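Side-chain contacts in flap endonuclease 1 (Desulfurococcus amylolyticus, PDB 3ORY), which probably cleaves 5' single-stranded flaps from branched DNA during replication and repair, as structure-specific nucleases of its family do: residues L265-V268 / K269-G273; I53-P56 / D57-L61; A171-I174 / V175-D179; T79-I82 / V83-G86; A317-R320 / I321-E325. All coordinates share one frame; numbering follows the deposited sequence.

Interaction 1: residues L265-V268 / K269-G273; sequences LQLV and KAYGG
In the last turns of helix 261-271, probably the second helix of the helix-two-turn-helix element of this nuclease family, Leu265 packs along the aliphatic chain of Lys269. Their methyl and methylene carbons touch, Leu265 CD1 lying 3.7 Å from Lys269 CD. The lysine chain kinks at its third torsion (chi3 86°), and its NZ bonds to Leu233 O, which fixes the polar end beyond the helix while the methylenes stay against the leucine. Two residues on, Leu267 and Tyr271 form a second pair: Leu267 CD2 is 4.2 Å from Tyr271 CE2, and Leu267 O sits at the ring edge, near the ring plane, 3.3 Å from Tyr271 CD2. Leu267 O also accepts the backbone bond from Tyr271 N at 3.0 Å, in line with the bonds from Lys269 N to Leu265 O and Ala270 N to Gln266 O.

The pattern then changes. Gly272 takes a positive phi (64°), and Gly273 N turns back to Val268 O at 3.0 Å, a five-residue step that meets a lone pair in the carbonyl plane. Gly273 O is buried without a partner in the model, and a phosphate ion, probably from the crystallisation liquor, is bound close to this glycine. Val268 faces Asn239, Asp242 and Leu246 of helix 237-247, and Leu265 meets Ile243 there. The result is a glycine-terminated helix packed on helix 237-247, consistent with the helix-two-turn-helix element of flap endonucleases.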
loop_
_atom_site.group_PDB
_atom_site.type_symbol
_atom_site.label_atom_id
_atom_site.label_comp_id
_atom_site.label_asym_id
_atom_site.label_seq_id
_atom_site.Cartn_x
_atom_site.Cartn_y
_atom_site.Cartn_z
ATOM N N LEU A 265 -2.918 -8.533 19.966
ATOM C CA LEU A 265 -1.825 -7.955 20.759
ATOM C C LEU A 265 -1.909 -8.406 22.216
ATOM O O LEU A 265 -0.900 -8.753 22.843
ATOM C CB LEU A 265 -1.849 -6.425 20.683
ATOM C CG LEU A 265 -0.958 -5.677 21.690
ATOM C CD1 LEU A 265 0.538 -5.881 21.392
ATOM C CD2 LEU A 265 -1.313 -4.192 21.738
ATOM N N GLN A 266 -3.131 -8.396 22.741
ATOM C CA GLN A 266 -3.398 -8.819 24.108
ATOM C C GLN A 266 -3.004 -10.286 24.288
ATOM O O GLN A 266 -2.318 -10.632 25.249
ATOM C CB GLN A 266 -4.883 -8.600 24.429
ATOM C CG GLN A 266 -5.169 -8.087 25.820
ATOM C CD GLN A 266 -6.642 -7.744 26.003
ATOM O OE1 GLN A 266 -7.508 -8.315 25.344
ATOM N NE2 GLN A 266 -6.927 -6.809 26.903
ATOM N N LEU A 267 -3.404 -11.139 23.340
ATOM C CA LEU A 267 -3.145 -12.579 23.427
ATOM C C LEU A 267 -1.668 -12.971 23.370
ATOM O O LEU A 267 -1.197 -13.812 24.151
ATOM C CB LEU A 267 -3.912 -13.343 22.346
ATOM C CG LEU A 267 -5.440 -13.387 22.455
ATOM C CD1 LEU A 267 -6.048 -14.133 21.260
ATOM C CD2 LEU A 267 -5.899 -14.008 23.784
ATOM N N VAL A 268 -0.949 -12.382 22.422
ATOM C CA VAL A 268 0.467 -12.675 22.252
ATOM C C VAL A 268 1.245 -12.252 23.503
ATOM O O VAL A 268 2.136 -12.968 23.951
ATOM C CB VAL A 268 1.026 -12.017 20.972
ATOM C CG1 VAL A 268 2.537 -12.055 20.966
ATOM C CG2 VAL A 268 0.471 -12.740 19.727
ATOM N N LYS A 269 0.883 -11.107 24.079
ATOM C CA LYS A 269 1.520 -10.660 25.321
ATOM C C LYS A 269 1.197 -11.559 26.525
ATOM O O LYS A 269 2.074 -11.851 27.330
ATOM C CB LYS A 269 1.194 -9.194 25.612
ATOM C CG LYS A 269 1.892 -8.232 24.642
ATOM C CD LYS A 269 1.461 -6.787 24.848
ATOM C CE LYS A 269 2.276 -6.096 25.930
ATOM N NZ LYS A 269 1.887 -4.653 25.981
ATOM N N ALA A 270 -0.043 -12.039 26.609
ATOM C CA ALA A 270 -0.481 -12.837 27.751
ATOM C C ALA A 270 0.132 -14.234 27.756
ATOM O O ALA A 270 0.397 -14.808 28.819
ATOM C CB ALA A 270 -2.009 -12.917 27.781
ATOM N N TYR A 271 0.380 -14.771 26.569
ATOM C CA TYR A 271 0.873 -16.130 26.431
ATOM C C TYR A 271 2.286 -16.252 25.864
ATOM O O TYR A 271 2.781 -17.367 25.641
ATOM C CB TYR A 271 -0.135 -16.946 25.619
ATOM C CG TYR A 271 -1.453 -17.015 26.341
ATOM C CD1 TYR A 271 -1.626 -17.889 27.415
ATOM C CD2 TYR A 271 -2.502 -16.170 25.997
ATOM C CE1 TYR A 271 -2.825 -17.936 28.115
ATOM C CE2 TYR A 271 -3.706 -16.209 26.682
ATOM C CZ TYR A 271 -3.858 -17.096 27.745
ATOM O OH TYR A 271 -5.050 -17.146 28.430
ATOM N N GLY A 272 2.924 -15.105 25.622
ATOM C CA GLY A 272 4.302 -15.062 25.128
ATOM C C GLY A 272 4.465 -15.666 23.744
ATOM O O GLY A 272 5.490 -16.270 23.443
ATOM N N GLY A 273 3.465 -15.487 22.890
ATOM C CA GLY A 273 3.504 -16.058 21.546
ATOM C C GLY A 273 2.180 -16.698 21.198
ATOM O O GLY A 273 1.166 -16.415 21.830
#

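Interaction 2: residues I53-P56 / D57-L61; sequences IRQP and DGTPL
Pro60 CG covers one face of the Arg54 guanidinium group, 3.6 Å above its plane and displaced toward the rim. The guanidinium edge is used as well: Arg54 NH1 donates to Gly58 O at 2.9 Å, the acceptor lying close to the guanidinium plane and the bond nearly straight (162°). The bend at chi2 (-68°) folds the arginine back over its own loop, where CD also packs on Gly58 O. The second terminal nitrogen, Arg54 NH2, bonds to Met137 O and Leu50 O. A leucine here would probably leave Gly58 O, Met137 O and Leu50 O without their guanidinium donor.

Between Arg54 and Pro60 the chain reverses in a type I beta turn, Gln55 to Gly58, part of the loop between helices 42-52 and 70-84. Gly58 N bonds to Gln55 O at 3.0 Å, and Gln55 N to Thr59 O at 2.7 Å. An Asx turn overlaps it: Asp57 OD1 takes both Thr59 N (3.1 Å) and Thr59 OG1 (2.9 Å) from one face of the carboxylate plane, a grip that fixes the rotation of the aspartate.

At the base of the loop, Ile53 and Leu61 cross obliquely, Ile53 CG2 meeting Leu61 CD1 at 3.6 Å, while Leu61 CD2 reaches Gln55 CG at 3.9 Å. Both Ile53 and Leu61 also touch Ser73 of helix 70-84.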
loop_
_atom_site.group_PDB
_atom_site.type_symbol
_atom_site.label_atom_id
_atom_site.label_comp_id
_atom_site.label_asym_id
_atom_site.label_seq_id
_atom_site.Cartn_x
_atom_site.Cartn_y
_atom_site.Cartn_z
ATOM N N ILE A 53 -8.872 6.889 -6.766
ATOM C CA ILE A 53 -9.029 7.688 -7.971
ATOM C C ILE A 53 -10.260 7.240 -8.759
ATOM O O ILE A 53 -10.285 6.160 -9.345
ATOM C CB ILE A 53 -7.724 7.714 -8.793
ATOM C CG1 ILE A 53 -6.625 8.356 -7.930
ATOM C CG2 ILE A 53 -7.905 8.507 -10.087
ATOM C CD1 ILE A 53 -5.261 7.968 -8.311
ATOM N N ARG A 54 -11.288 8.087 -8.727
ATOM C CA ARG A 54 -12.617 7.757 -9.233
ATOM C C ARG A 54 -13.251 8.947 -9.949
ATOM O O ARG A 54 -12.889 10.095 -9.700
ATOM C CB ARG A 54 -13.528 7.321 -8.076
ATOM C CG ARG A 54 -13.091 6.019 -7.376
ATOM C CD ARG A 54 -13.255 4.830 -8.316
ATOM N NE ARG A 54 -12.656 3.603 -7.801
ATOM C CZ ARG A 54 -13.330 2.504 -7.475
ATOM N NH1 ARG A 54 -14.655 2.448 -7.607
ATOM N NH2 ARG A 54 -12.667 1.449 -7.025
ATOM N N GLN A 55 -14.192 8.655 -10.840
ATOM C CA GLN A 55 -15.052 9.668 -11.447
ATOM C C GLN A 55 -15.908 10.280 -10.323
ATOM O O GLN A 55 -15.971 9.711 -9.224
ATOM C CB GLN A 55 -15.908 9.036 -12.562
ATOM C CG GLN A 55 -15.084 8.546 -13.777
ATOM C CD GLN A 55 -15.916 7.884 -14.880
ATOM O OE1 GLN A 55 -15.551 6.824 -15.399
ATOM N NE2 GLN A 55 -17.026 8.508 -15.246
ATOM N N PRO A 56 -16.540 11.451 -10.566
ATOM C CA PRO A 56 -17.300 12.076 -9.475
ATOM C C PRO A 56 -18.331 11.158 -8.790
ATOM O O PRO A 56 -18.497 11.232 -7.566
ATOM C CB PRO A 56 -17.978 13.268 -10.160
ATOM C CG PRO A 56 -17.026 13.638 -11.256
ATOM C CD PRO A 56 -16.438 12.337 -11.744
ATOM N N ASP A 57 -18.983 10.285 -9.559
ATOM C CA ASP A 57 -20.011 9.378 -9.010
ATOM C C ASP A 57 -19.477 8.121 -8.283
ATOM O O ASP A 57 -20.252 7.397 -7.642
ATOM C CB ASP A 57 -21.021 8.979 -10.094
ATOM C CG ASP A 57 -20.372 8.303 -11.288
ATOM O OD1 ASP A 57 -19.186 7.901 -11.209
ATOM O OD2 ASP A 57 -21.062 8.170 -12.319
ATOM N N GLY A 58 -18.168 7.873 -8.380
ATOM C CA GLY A 58 -17.531 6.753 -7.672
ATOM C C GLY A 58 -17.090 5.613 -8.578
ATOM O O GLY A 58 -16.461 4.651 -8.125
ATOM N N THR A 59 -17.424 5.722 -9.858
ATOM C CA THR A 59 -16.986 4.775 -10.878
ATOM C C THR A 59 -15.485 4.964 -11.145
ATOM O O THR A 59 -14.995 6.093 -11.090
ATOM C CB THR A 59 -17.777 5.001 -12.183
ATOM O OG1 THR A 59 -19.173 5.081 -11.875
ATOM C CG2 THR A 59 -17.552 3.872 -13.178
ATOM N N PRO A 60 -14.750 3.862 -11.413
ATOM C CA PRO A 60 -13.329 3.976 -11.773
ATOM C C PRO A 60 -13.105 4.745 -13.069
ATOM O O PRO A 60 -14.000 4.810 -13.915
ATOM C CB PRO A 60 -12.898 2.516 -11.967
ATOM C CG PRO A 60 -13.852 1.725 -11.157
ATOM C CD PRO A 60 -15.158 2.450 -11.261
ATOM N N LEU A 61 -11.917 5.325 -13.213
ATOM C CA LEU A 61 -11.509 5.929 -14.468
ATOM C C LEU A 61 -11.367 4.823 -15.506
ATOM O O LEU A 61 -10.904 3.717 -15.194
ATOM C CB LEU A 61 -10.189 6.689 -14.316
ATOM C CG LEU A 61 -10.062 7.910 -13.392
ATOM C CD1 LEU A 61 -8.709 8.563 -13.617
ATOM C CD2 LEU A 61 -11.182 8.960 -13.576
#

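Interaction 3: residues A171-I174 / V175-D179; sequences AAYI and VKKGD
The methylenes of Lys177 lie over one face of the Tyr173 ring, one turn back near the end of helix 167-176. Lys177 CG stands 3.8 Å from the ring centroid, 20° off the normal, a CH-pi contact, and Lys177 CD comes to 3.5 Å from Tyr173 CZ. Two bends in the lysine, at chi2 and chi3, lead the chain along the ring from CG toward the phenol end. The tyrosine is set for this by its first torsion (chi1 -174°), which places CG opposite the backbone N, and its OH bonds to Asp304 OD1. A serine in place of Tyr173 would probably leave the Lys177 methylenes without a surface to lie on and Asp304 without its phenol partner.

Ala171, Ile174 and Val175 form the buried part, packed against Val39 of strand 37-41, and Val175 also touches Pro196. At the exit, Ile174 CG2 meets Asp179 CB at 3.8 Å, the two side chains crossing at about a right angle. Here the backbone closes as a Schellman motif round Gly178, whose phi is positive: Asp179 N bonds to Ile174 O at 2.9 Å and Gly178 N to Val175 O at 3.0 Å. Asp179 OD2 goes on to Tyr306 OH.

On the exposed side the lysine charge is carried past the phenol, Lys177 NZ lying 4.1 Å from Tyr173 OH, which implies a contact of aliphatic carbon on an aromatic face rather than a cation-pi pair.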
loop_
_atom_site.group_PDB
_atom_site.type_symbol
_atom_site.label_atom_id
_atom_site.label_comp_id
_atom_site.label_asym_id
_atom_site.label_seq_id
_atom_site.Cartn_x
_atom_site.Cartn_y
_atom_site.Cartn_z
ATOM N N ALA A 171 11.020 -4.582 0.111
ATOM C CA ALA A 171 11.030 -3.179 0.560
ATOM C C ALA A 171 11.759 -3.054 1.902
ATOM O O ALA A 171 12.677 -2.238 2.036
ATOM C CB ALA A 171 9.596 -2.617 0.666
ATOM N N ALA A 172 11.362 -3.878 2.878
ATOM C CA ALA A 172 12.017 -3.908 4.195
ATOM C C ALA A 172 13.518 -4.154 4.083
ATOM O O ALA A 172 14.314 -3.506 4.771
ATOM C CB ALA A 172 11.375 -4.973 5.098
ATOM N N TYR A 173 13.900 -5.103 3.223
ATOM C CA TYR A 173 15.311 -5.455 3.043
ATOM C C TYR A 173 16.143 -4.316 2.443
ATOM O O TYR A 173 17.282 -4.085 2.857
ATOM C CB TYR A 173 15.455 -6.721 2.193
ATOM C CG TYR A 173 16.887 -7.218 2.077
ATOM C CD1 TYR A 173 17.540 -7.811 3.172
ATOM C CD2 TYR A 173 17.586 -7.104 0.875
ATOM C CE1 TYR A 173 18.865 -8.277 3.062
ATOM C CE2 TYR A 173 18.911 -7.564 0.757
ATOM C CZ TYR A 173 19.538 -8.136 1.849
ATOM O OH TYR A 173 20.832 -8.582 1.712
ATOM N N ILE A 174 15.583 -3.617 1.458
ATOM C CA ILE A 174 16.238 -2.437 0.890
ATOM C C ILE A 174 16.524 -1.368 1.971
ATOM O O ILE A 174 17.616 -0.765 2.004
ATOM C CB ILE A 174 15.416 -1.867 -0.306
ATOM C CG1 ILE A 174 15.440 -2.871 -1.471
ATOM C CG2 ILE A 174 15.953 -0.504 -0.763
ATOM C CD1 ILE A 174 14.370 -2.605 -2.572
ATOM N N VAL A 175 15.564 -1.149 2.861
ATOM C CA VAL A 175 15.782 -0.219 3.973
ATOM C C VAL A 175 16.845 -0.754 4.948
ATOM O O VAL A 175 17.711 0.006 5.384
ATOM C CB VAL A 175 14.475 0.126 4.724
ATOM C CG1 VAL A 175 14.740 1.196 5.791
ATOM C CG2 VAL A 175 13.410 0.637 3.749
ATOM N N LYS A 176 16.781 -2.054 5.267
ATOM C CA LYS A 176 17.796 -2.718 6.110
ATOM C C LYS A 176 19.212 -2.509 5.589
ATOM O O LYS A 176 20.147 -2.289 6.374
ATOM C CB LYS A 176 17.551 -4.220 6.185
ATOM C CG LYS A 176 16.446 -4.669 7.117
ATOM C CD LYS A 176 16.426 -6.197 7.134
ATOM C CE LYS A 176 15.202 -6.756 7.807
ATOM N NZ LYS A 176 15.346 -8.228 8.006
ATOM N N LYS A 177 19.365 -2.599 4.268
ATOM C CA LYS A 177 20.666 -2.460 3.609
ATOM C C LYS A 177 21.173 -1.013 3.547
ATOM O O LYS A 177 22.288 -0.772 3.101
ATOM C CB LYS A 177 20.613 -3.047 2.185
ATOM C CG LYS A 177 20.393 -4.561 2.113
ATOM C CD LYS A 177 21.406 -5.352 2.938
ATOM C CE LYS A 177 22.699 -5.578 2.172
ATOM N NZ LYS A 177 23.757 -6.113 3.085
ATOM N N GLY A 178 20.351 -0.061 3.980
ATOM C CA GLY A 178 20.699 1.365 3.884
ATOM C C GLY A 178 20.547 1.918 2.477
ATOM O O GLY A 178 21.168 2.922 2.129
ATOM N N ASP A 179 19.718 1.265 1.664
ATOM C CA ASP A 179 19.537 1.666 0.269
ATOM C C ASP A 179 18.259 2.469 0.055
ATOM O O ASP A 179 17.967 2.891 -1.058
ATOM C CB ASP A 179 19.597 0.450 -0.667
ATOM C CG ASP A 179 20.997 -0.134 -0.778
ATOM O OD1 ASP A 179 21.981 0.618 -0.648
ATOM O OD2 ASP A 179 21.123 -1.353 -0.983
#

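Interaction 4: residues T79-I82 / V83-G86; sequences TINI and VEAG
The CG2 branch of Ile80 runs up against the carboxylate of Glu84, one helical turn on, 3.4 Å from Glu84 OE2 and 3.6 Å from Glu84 CD. The isoleucine branch reaches there because CG2 is the one set opposite its backbone N, while the glutamate extends beyond CG. Asn81 also approaches the carboxylate, slanting across Glu84 with Asn81 OD1 and Glu84 OE1 3.6 Å apart and the amide and carboxylate planes turned 59° against each other.

Beneath these groups, the backbone sets the spacing. Glu84 N bonds to Ile80 O at 2.8 Å, in the carbonyl plane, and Val83 N to Thr79 O at 3.0 Å. Ala85 N bonds to Asn81 O at 3.0 Å and weakly to Ile82 O at 3.2 Å. The turn out of the helix is a Schellman motif at Gly86, where phi is positive (91°) and Gly86 N bonds to Val83 O at 2.8 Å.

Further out, Thr79 OG1 holds to Leu75 O and to Tyr91 OH. The end of helix 70-84 is thus wedged among helix 330-347, which Ile80 and Glu84 touch at Ala336, Tyr340, Arg339 and Ala343, helix 143-156, where Thr79 and Ile80 touch Met156, and strand 88-93, where Ile82 and Val83 meet Pro89.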
loop_
_atom_site.group_PDB
_atom_site.type_symbol
_atom_site.label_atom_id
_atom_site.label_comp_id
_atom_site.label_asym_id
_atom_site.label_seq_id
_atom_site.Cartn_x
_atom_site.Cartn_y
_atom_site.Cartn_z
ATOM N N THR A 79 3.247 10.035 -8.348
ATOM C CA THR A 79 4.706 9.935 -8.467
ATOM C C THR A 79 5.320 11.295 -8.796
ATOM O O THR A 79 6.367 11.648 -8.253
ATOM C CB THR A 79 5.151 8.877 -9.491
ATOM O OG1 THR A 79 4.619 7.599 -9.110
ATOM C CG2 THR A 79 6.679 8.775 -9.546
ATOM N N ILE A 80 4.661 12.037 -9.686
ATOM C CA ILE A 80 5.058 13.416 -10.004
ATOM C C ILE A 80 5.097 14.266 -8.738
ATOM O O ILE A 80 6.091 14.944 -8.483
ATOM C CB ILE A 80 4.136 14.067 -11.062
ATOM C CG1 ILE A 80 4.350 13.393 -12.415
ATOM C CG2 ILE A 80 4.426 15.586 -11.202
ATOM C CD1 ILE A 80 3.432 13.913 -13.505
ATOM N N ASN A 81 4.030 14.204 -7.939
ATOM C CA ASN A 81 3.947 14.972 -6.681
ATOM C C ASN A 81 5.059 14.634 -5.712
ATOM O O ASN A 81 5.617 15.517 -5.060
ATOM C CB ASN A 81 2.628 14.719 -5.972
ATOM C CG ASN A 81 1.467 15.388 -6.641
ATOM O OD1 ASN A 81 1.546 16.555 -7.087
ATOM N ND2 ASN A 81 0.350 14.667 -6.698
ATOM N N ILE A 82 5.361 13.343 -5.622
ATOM C CA ILE A 82 6.396 12.829 -4.729
ATOM C C ILE A 82 7.760 13.388 -5.145
ATOM O O ILE A 82 8.505 13.908 -4.319
ATOM C CB ILE A 82 6.361 11.276 -4.715
ATOM C CG1 ILE A 82 5.150 10.797 -3.913
ATOM C CG2 ILE A 82 7.624 10.690 -4.138
ATOM C CD1 ILE A 82 4.918 9.290 -3.999
ATOM N N VAL A 83 8.054 13.309 -6.437
ATOM C CA VAL A 83 9.266 13.909 -7.009
ATOM C C VAL A 83 9.324 15.436 -6.808
ATOM O O VAL A 83 10.382 15.968 -6.456
ATOM C CB VAL A 83 9.429 13.530 -8.503
ATOM C CG1 VAL A 83 10.529 14.350 -9.164
ATOM C CG2 VAL A 83 9.727 12.021 -8.643
ATOM N N GLU A 84 8.196 16.123 -7.009
ATOM C CA GLU A 84 8.107 17.589 -6.800
ATOM C C GLU A 84 8.371 17.991 -5.352
ATOM O O GLU A 84 8.818 19.111 -5.074
ATOM C CB GLU A 84 6.750 18.137 -7.260
ATOM C CG GLU A 84 6.630 18.272 -8.781
ATOM C CD GLU A 84 5.213 18.534 -9.273
ATOM O OE1 GLU A 84 4.262 18.449 -8.469
ATOM O OE2 GLU A 84 5.049 18.819 -10.479
ATOM N N ALA A 85 8.088 17.075 -4.430
ATOM C CA ALA A 85 8.407 17.268 -3.025
ATOM C C ALA A 85 9.879 16.991 -2.700
ATOM O O ALA A 85 10.312 17.200 -1.564
ATOM C CB ALA A 85 7.505 16.399 -2.171
ATOM N N GLY A 86 10.642 16.511 -3.685
ATOM C CA GLY A 86 12.071 16.229 -3.490
ATOM C C GLY A 86 12.381 14.806 -3.044
ATOM O O GLY A 86 13.540 14.463 -2.791
#

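Interaction 5: residues A317-R320 / I321-E325; sequences AVKR and ILVDE
Lys319 and Asp324 form a salt bridge in the final turns of helix 315-325, five residues apart, with Lys319 NZ 2.8 Å from Asp324 OD2 on its syn lone pair. The lysine reaches the carboxylate through bends at chi2 (-134°) and chi3 (50°) from a first torsion near 180°, which sends CG away from its backbone N. The neighbouring Arg320 touches Asp324 OD2 with its CG, while its charged end turns to another partner: its NH1 is salt-bridged to Asp316 OD2, and one face of its guanidinium lies over Ala317 CA, 3.6 Å from the plane.

Apolar contacts run along another side. Val318 and Leu322 are aligned one turn apart, Val318 CG1 lying 3.8 Å from Leu322 CD1, and both touch Phe76 of helix 70-84. Lys319 adds its aliphatic part, CG lying 3.9 Å from Val323 CG2, and both residues also meet Ile330 of helix 330-347.

The backbone bonds are consistent with a salt bridge of five-residue span. Ile321 N to Ala317 O and Leu322 N to Val318 O follow the usual four-residue step, but Lys319 O accepts two donors, Val323 N at 2.8 Å and Asp324 N at 3.2 Å. Glu325 N then bonds to Arg320 O at 2.9 Å, nearly along the carbonyl direction, again five residues on. The wider turn probably brings Asp324 closer to the Lys319 side.

Two carbonyls read by donors five residues ahead identify a pi-type turn, here at the end of a helix packed on helices 70-84, 143-156 and 330-347.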
loop_
_atom_site.group_PDB
_atom_site.type_symbol
_atom_site.label_atom_id
_atom_site.label_comp_id
_atom_site.label_asym_id
_atom_site.label_seq_id
_atom_site.Cartn_x
_atom_site.Cartn_y
_atom_site.Cartn_z
ATOM N N ALA A 317 7.101 8.746 -24.631
ATOM C CA ALA A 317 6.722 7.396 -24.205
ATOM C C ALA A 317 5.602 7.468 -23.170
ATOM O O ALA A 317 4.665 6.678 -23.221
ATOM C CB ALA A 317 7.923 6.632 -23.654
ATOM N N VAL A 318 5.685 8.435 -22.255
ATOM C CA VAL A 318 4.596 8.660 -21.301
ATOM C C VAL A 318 3.301 9.024 -22.046
ATOM O O VAL A 318 2.242 8.462 -21.762
ATOM C CB VAL A 318 4.924 9.743 -20.244
ATOM C CG1 VAL A 318 3.710 9.990 -19.341
ATOM C CG2 VAL A 318 6.130 9.337 -19.390
ATOM N N LYS A 319 3.395 9.952 -23.003
ATOM C CA LYS A 319 2.229 10.337 -23.806
ATOM C C LYS A 319 1.613 9.141 -24.534
ATOM O O LYS A 319 0.393 8.970 -24.523
ATOM C CB LYS A 319 2.567 11.422 -24.826
ATOM C CG LYS A 319 1.340 11.807 -25.660
ATOM C CD LYS A 319 1.612 11.900 -27.157
ATOM C CE LYS A 319 2.309 10.696 -27.719
ATOM N NZ LYS A 319 1.974 10.534 -29.156
ATOM N N ARG A 320 2.458 8.323 -25.166
ATOM C CA ARG A 320 1.975 7.135 -25.880
ATOM C C ARG A 320 1.158 6.221 -24.958
ATOM O O ARG A 320 0.032 5.840 -25.292
ATOM C CB ARG A 320 3.128 6.382 -26.562
ATOM C CG ARG A 320 3.732 7.137 -27.780
ATOM C CD ARG A 320 4.595 6.235 -28.694
ATOM N NE ARG A 320 5.464 5.332 -27.927
ATOM C CZ ARG A 320 6.717 5.604 -27.560
ATOM N NH1 ARG A 320 7.288 6.764 -27.891
ATOM N NH2 ARG A 320 7.409 4.707 -26.857
ATOM N N ILE A 321 1.706 5.900 -23.792
ATOM C CA ILE A 321 0.995 5.071 -22.811
ATOM C C ILE A 321 -0.326 5.713 -22.339
ATOM O O ILE A 321 -1.403 5.120 -22.490
ATOM C CB ILE A 321 1.900 4.716 -21.605
ATOM C CG1 ILE A 321 3.069 3.836 -22.068
ATOM C CG2 ILE A 321 1.097 3.978 -20.534
ATOM C CD1 ILE A 321 4.238 3.781 -21.114
ATOM N N LEU A 322 -0.251 6.924 -21.788
ATOM C CA LEU A 322 -1.423 7.552 -21.176
ATOM C C LEU A 322 -2.434 8.098 -22.181
ATOM O O LEU A 322 -3.618 7.753 -22.128
ATOM C CB LEU A 322 -1.006 8.661 -20.196
ATOM C CG LEU A 322 -0.114 8.229 -19.028
ATOM C CD1 LEU A 322 0.132 9.422 -18.125
ATOM C CD2 LEU A 322 -0.737 7.078 -18.241
ATOM N N VAL A 323 -1.971 8.949 -23.089
ATOM C CA VAL A 323 -2.875 9.589 -24.043
ATOM C C VAL A 323 -3.321 8.623 -25.144
ATOM O O VAL A 323 -4.513 8.383 -25.296
ATOM C CB VAL A 323 -2.274 10.894 -24.641
ATOM C CG1 VAL A 323 -3.263 11.577 -25.610
ATOM C CG2 VAL A 323 -1.865 11.853 -23.524
ATOM N N ASP A 324 -2.379 8.063 -25.897
ATOM C CA ASP A 324 -2.734 7.262 -27.079
ATOM C C ASP A 324 -3.389 5.930 -26.724
ATOM O O ASP A 324 -4.430 5.581 -27.273
ATOM C CB ASP A 324 -1.514 7.036 -27.976
ATOM C CG ASP A 324 -0.865 8.338 -28.414
ATOM O OD1 ASP A 324 -1.549 9.384 -28.414
ATOM O OD2 ASP A 324 0.328 8.321 -28.751
ATOM N N GLU A 325 -2.792 5.206 -25.791
ATOM C CA GLU A 325 -3.278 3.878 -25.429
ATOM C C GLU A 325 -4.416 3.899 -24.408
ATOM O O GLU A 325 -5.224 2.962 -24.369
ATOM C CB GLU A 325 -2.127 3.024 -24.907
ATOM C CG GLU A 325 -1.154 2.575 -26.001
ATOM C CD GLU A 325 0.132 1.945 -25.458
ATOM O OE1 GLU A 325 0.121 1.359 -24.350
ATOM O OE2 GLU A 325 1.164 2.047 -26.154
#

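How the interactions relate
Each contact joins segments adjacent in sequence, so none nests in or crosses another; they follow in series along the chain. From the N terminus, interaction 2 closes the beta turn between helices 42-52 and 70-84, and interaction 4 ends helix 70-84 itself. Interaction 3 ends helix 167-176 beside strand 37-41, interaction 1 ends helix 261-271, and interaction 5 ends helix 315-325. Interactions 4 and 5 come near each other, their nearest atoms about 7 Å apart, and both touch Met156 and helix 330-347. Interaction 1 stands apart, its centre about 52 Å from that of interaction 5, on the opposite side of the chain's centre.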